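Local coordinates for enolase from the environmental genome shotgun sequencing of the Sargasso Sea (PDB 2QGY), which is of unknown function but, as a magnesium-binding member of the enolase superfamily, probably acts on a carboxylate substrate, at residues L207-S218 with L236-M246. Residues are numbered along the deposited sequence; the frame is centred on the assembly and turned at random. Where two conformers were deposited one is given.
Sequences LDQTKSFLKEVS and LLTEIKNTFNM
Leu214 of helix 207-217 meets Phe244 just past the C-terminal end of the other helix, in the loop that also supplies Met246. CB of Leu214 sits over one face of the Phe244 ring, 3.7 Å from the ring centroid and 15° off the normal, a CH-pi contact. CD1 of Leu214 also lies 3.8 Å from Phe244 CE2. The opposite ring face carries CG2 of the adjacent Thr243, so the ring is held between the two. Phe244 has CG anti to its carbonyl carbon, which carries the ring across to helix 207-217.

On another side of Leu214, its CD2 meets Met246 CE at 3.7 Å. The Met246 chain bends at its last torsion (chi3 -55°), and its SD rests near Val217 CG1 and Ser218. Ile240 adds its CD1 at 4.2 Å from Leu214 CD1. At the N-terminal end, Leu207 and one of two conformers of Leu236 meet tip to tip, CD1 to CD2 at 4.0 Å.

One polar link spans the gap. Lys211 NZ donates to Glu239 OE2 at 3.0 Å, nearly in line with the C-O bond, and the pair is a salt bridge. Both chains are extended and cross at about a right angle.

Further out, Ile240 packs on Val248 of strand 248-250, while Val217 touches Leu199 of strand 197-200 and Val184 of helix 177-191. The two helices are successive outer helices of the TIM barrel, running nearly parallel at 22° with axes 11.9 Å apart. Apolar packing around Leu214, Phe244 and Met246 supplies most of their contact, and one ion pair between the partly exposed Lys211 and Glu239 adds to it, away from the magnesium site.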
# COMPACT_ATOMS: atom_id res chain seq x y z
N LEU A 207 -11.69 10.10 -18.79
CA LEU A 207 -10.66 11.03 -19.24
C LEU A 207 -11.20 12.10 -20.21
O LEU A 207 -10.77 13.27 -20.19
CB LEU A 207 -9.51 10.25 -19.89
CG LEU A 207 -8.32 11.06 -20.41
CD1 LEU A 207 -7.58 11.78 -19.25
CD2 LEU A 207 -7.33 10.18 -21.20
N ASP A 208 -12.14 11.69 -21.06
CA ASP A 208 -12.80 12.64 -21.95
C ASP A 208 -13.58 13.74 -21.22
O ASP A 208 -13.41 14.91 -21.55
CB ASP A 208 -13.63 11.91 -23.01
CG ASP A 208 -12.75 11.32 -24.12
OD1 ASP A 208 -11.56 11.72 -24.24
OD2 ASP A 208 -13.25 10.46 -24.88
N GLN A 209 -14.36 13.39 -20.19
CA GLN A 209 -15.01 14.40 -19.33
C GLN A 209 -13.98 15.36 -18.73
O GLN A 209 -14.15 16.58 -18.77
CB GLN A 209 -15.82 13.79 -18.18
CG GLN A 209 -16.72 12.61 -18.57
CD GLN A 209 -17.99 13.02 -19.28
OE1 GLN A 209 -18.42 14.18 -19.21
NE2 GLN A 209 -18.62 12.06 -19.96
N THR A 210 -12.89 14.79 -18.21
CA THR A 210 -11.81 15.57 -17.62
C THR A 210 -11.23 16.58 -18.58
O THR A 210 -11.09 17.76 -18.24
CB THR A 210 -10.70 14.64 -17.10
OG1 THR A 210 -11.29 13.75 -16.16
CG2 THR A 210 -9.59 15.41 -16.44
N LYS A 211 -10.88 16.12 -19.78
CA LYS A 211 -10.34 17.00 -20.80
C LYS A 211 -11.33 18.10 -21.19
O LYS A 211 -10.93 19.26 -21.27
CB LYS A 211 -9.89 16.19 -22.01
CG LYS A 211 -8.58 15.45 -21.80
CD LYS A 211 -8.39 14.46 -22.93
CE LYS A 211 -7.00 13.88 -22.94
NZ LYS A 211 -6.94 12.75 -23.91
N SER A 212 -12.61 17.75 -21.39
CA SER A 212 -13.61 18.74 -21.74
C SER A 212 -13.78 19.77 -20.62
O SER A 212 -13.83 20.98 -20.88
CB SER A 212 -14.94 18.07 -22.10
OG SER A 212 -14.72 16.98 -22.99
N PHE A 213 -13.82 19.30 -19.37
CA PHE A 213 -13.90 20.20 -18.22
C PHE A 213 -12.72 21.17 -18.19
O PHE A 213 -12.89 22.38 -18.08
CB PHE A 213 -13.99 19.42 -16.89
CG PHE A 213 -14.04 20.31 -15.68
CD1 PHE A 213 -15.23 20.93 -15.30
CD2 PHE A 213 -12.90 20.53 -14.91
CE1 PHE A 213 -15.29 21.75 -14.19
CE2 PHE A 213 -12.93 21.37 -13.79
CZ PHE A 213 -14.14 21.97 -13.41
N LEU A 214 -11.51 20.63 -18.28
CA LEU A 214 -10.31 21.45 -18.19
C LEU A 214 -10.22 22.49 -19.32
O LEU A 214 -9.69 23.59 -19.12
CB LEU A 214 -9.06 20.57 -18.18
CG LEU A 214 -8.89 19.76 -16.89
CD1 LEU A 214 -7.67 18.87 -17.00
CD2 LEU A 214 -8.80 20.69 -15.67
N LYS A 215 -10.78 22.15 -20.47
CA LYS A 215 -10.82 23.08 -21.61
C LYS A 215 -11.77 24.25 -21.31
O LYS A 215 -11.48 25.41 -21.64
CB LYS A 215 -11.25 22.33 -22.86
CG LYS A 215 -10.96 23.06 -24.16
CD LYS A 215 -11.07 22.09 -25.35
CE LYS A 215 -10.28 22.60 -26.56
NZ LYS A 215 -10.13 21.56 -27.64
N GLU A 216 -12.88 23.97 -20.65
CA GLU A 216 -13.86 25.01 -20.33
C GLU A 216 -13.55 25.78 -19.05
O GLU A 216 -14.05 26.90 -18.86
CB GLU A 216 -15.27 24.40 -20.26
CG GLU A 216 -15.68 23.65 -21.53
CD GLU A 216 -15.80 24.55 -22.75
OE1 GLU A 216 -16.20 25.73 -22.57
OE2 GLU A 216 -15.49 24.09 -23.88
N VAL A 217 -12.76 25.20 -18.16
CA VAL A 217 -12.57 25.81 -16.84
C VAL A 217 -11.42 26.80 -16.80
O VAL A 217 -11.32 27.61 -15.87
CB VAL A 217 -12.43 24.75 -15.69
CG1 VAL A 217 -10.99 24.24 -15.61
CG2 VAL A 217 -12.89 25.35 -14.37
N SER A 218 -10.56 26.78 -17.84
CA SER A 218 -9.33 27.57 -17.80
C SER A 218 -9.58 29.08 -17.64
O SER A 218 -8.76 29.79 -17.06
CB SER A 218 -8.40 27.26 -19.00
OG SER A 218 -9.09 27.25 -20.24
N LEU A 236 -0.50 9.33 -18.09
CA LEU A 236 -1.64 10.25 -18.21
C LEU A 236 -1.39 11.57 -17.51
O LEU A 236 -1.81 12.63 -17.99
CB LEU A 236 -2.92 9.63 -17.67
CG LEU A 236 -3.90 9.03 -18.67
CD1 LEU A 236 -3.31 7.78 -19.31
CD2 LEU A 236 -5.24 8.74 -17.99
N LEU A 237 -0.71 11.52 -16.36
CA LEU A 237 -0.40 12.77 -15.65
C LEU A 237 0.44 13.67 -16.55
O LEU A 237 0.19 14.89 -16.66
CB LEU A 237 0.38 12.51 -14.35
CG LEU A 237 -0.34 12.15 -13.06
CD1 LEU A 237 0.71 11.66 -12.06
CD2 LEU A 237 -1.08 13.36 -12.52
N THR A 238 1.46 13.09 -17.16
CA THR A 238 2.32 13.88 -18.04
C THR A 238 1.49 14.42 -19.20
O THR A 238 1.60 15.58 -19.54
CB THR A 238 3.55 13.10 -18.52
OG1 THR A 238 3.14 12.05 -19.42
CG2 THR A 238 4.35 12.51 -17.31
N GLU A 239 0.63 13.59 -19.76
CA GLU A 239 -0.21 14.02 -20.88
C GLU A 239 -1.08 15.25 -20.50
O GLU A 239 -1.15 16.23 -21.24
CB GLU A 239 -1.06 12.86 -21.36
CG GLU A 239 -2.17 13.28 -22.30
CD GLU A 239 -2.87 12.10 -22.90
OE1 GLU A 239 -2.23 11.02 -22.95
OE2 GLU A 239 -4.03 12.27 -23.34
N ILE A 240 -1.72 15.19 -19.34
CA ILE A 240 -2.52 16.31 -18.83
C ILE A 240 -1.69 17.55 -18.59
O ILE A 240 -2.07 18.65 -19.03
CB ILE A 240 -3.26 15.97 -17.50
CG1 ILE A 240 -4.39 14.97 -17.75
CG2 ILE A 240 -3.79 17.28 -16.82
CD1 ILE A 240 -5.63 15.52 -18.45
N LYS A 241 -0.58 17.40 -17.89
CA LYS A 241 0.27 18.55 -17.57
C LYS A 241 0.75 19.22 -18.85
O LYS A 241 0.85 20.45 -18.90
CB LYS A 241 1.46 18.13 -16.71
CG LYS A 241 2.50 19.20 -16.51
CD LYS A 241 3.50 18.82 -15.44
CE LYS A 241 4.85 19.50 -15.65
NZ LYS A 241 4.84 20.97 -15.64
N ASN A 242 0.99 18.42 -19.88
CA ASN A 242 1.53 18.91 -21.16
C ASN A 242 0.48 19.57 -22.04
O ASN A 242 0.82 20.37 -22.93
CB ASN A 242 2.21 17.76 -21.94
CG ASN A 242 3.47 17.20 -21.24
OD1 ASN A 242 4.05 17.82 -20.33
ND2 ASN A 242 3.90 16.02 -21.67
N THR A 243 -0.78 19.24 -21.80
CA THR A 243 -1.90 19.68 -22.62
C THR A 243 -2.46 21.00 -22.13
O THR A 243 -2.87 21.84 -22.94
CB THR A 243 -2.99 18.60 -22.69
OG1 THR A 243 -2.39 17.41 -23.21
CG2 THR A 243 -4.18 19.00 -23.61
N PHE A 244 -2.42 21.21 -20.82
CA PHE A 244 -3.06 22.39 -20.22
C PHE A 244 -2.06 23.30 -19.52
O PHE A 244 -1.01 22.84 -19.06
CB PHE A 244 -4.19 21.94 -19.28
CG PHE A 244 -5.27 21.15 -19.97
CD1 PHE A 244 -6.27 21.80 -20.69
CD2 PHE A 244 -5.28 19.76 -19.93
CE1 PHE A 244 -7.29 21.07 -21.33
CE2 PHE A 244 -6.27 19.03 -20.57
CZ PHE A 244 -7.29 19.70 -21.28
N ASN A 245 -2.38 24.58 -19.42
CA ASN A 245 -1.48 25.55 -18.80
C ASN A 245 -1.95 25.84 -17.38
O ASN A 245 -2.15 27.01 -16.98
CB ASN A 245 -1.45 26.84 -19.63
CG ASN A 245 -0.38 27.82 -19.18
OD1 ASN A 245 0.65 27.42 -18.62
ND2 ASN A 245 -0.62 29.11 -19.40
N MET A 246 -2.18 24.78 -16.62
CA MET A 246 -2.64 24.87 -15.26
C MET A 246 -1.76 23.97 -14.37
O MET A 246 -1.33 22.90 -14.80
CB MET A 246 -4.13 24.48 -15.17
CG MET A 246 -5.15 25.53 -15.77
SD MET A 246 -6.87 24.94 -15.89
CE MET A 246 -6.68 23.47 -16.82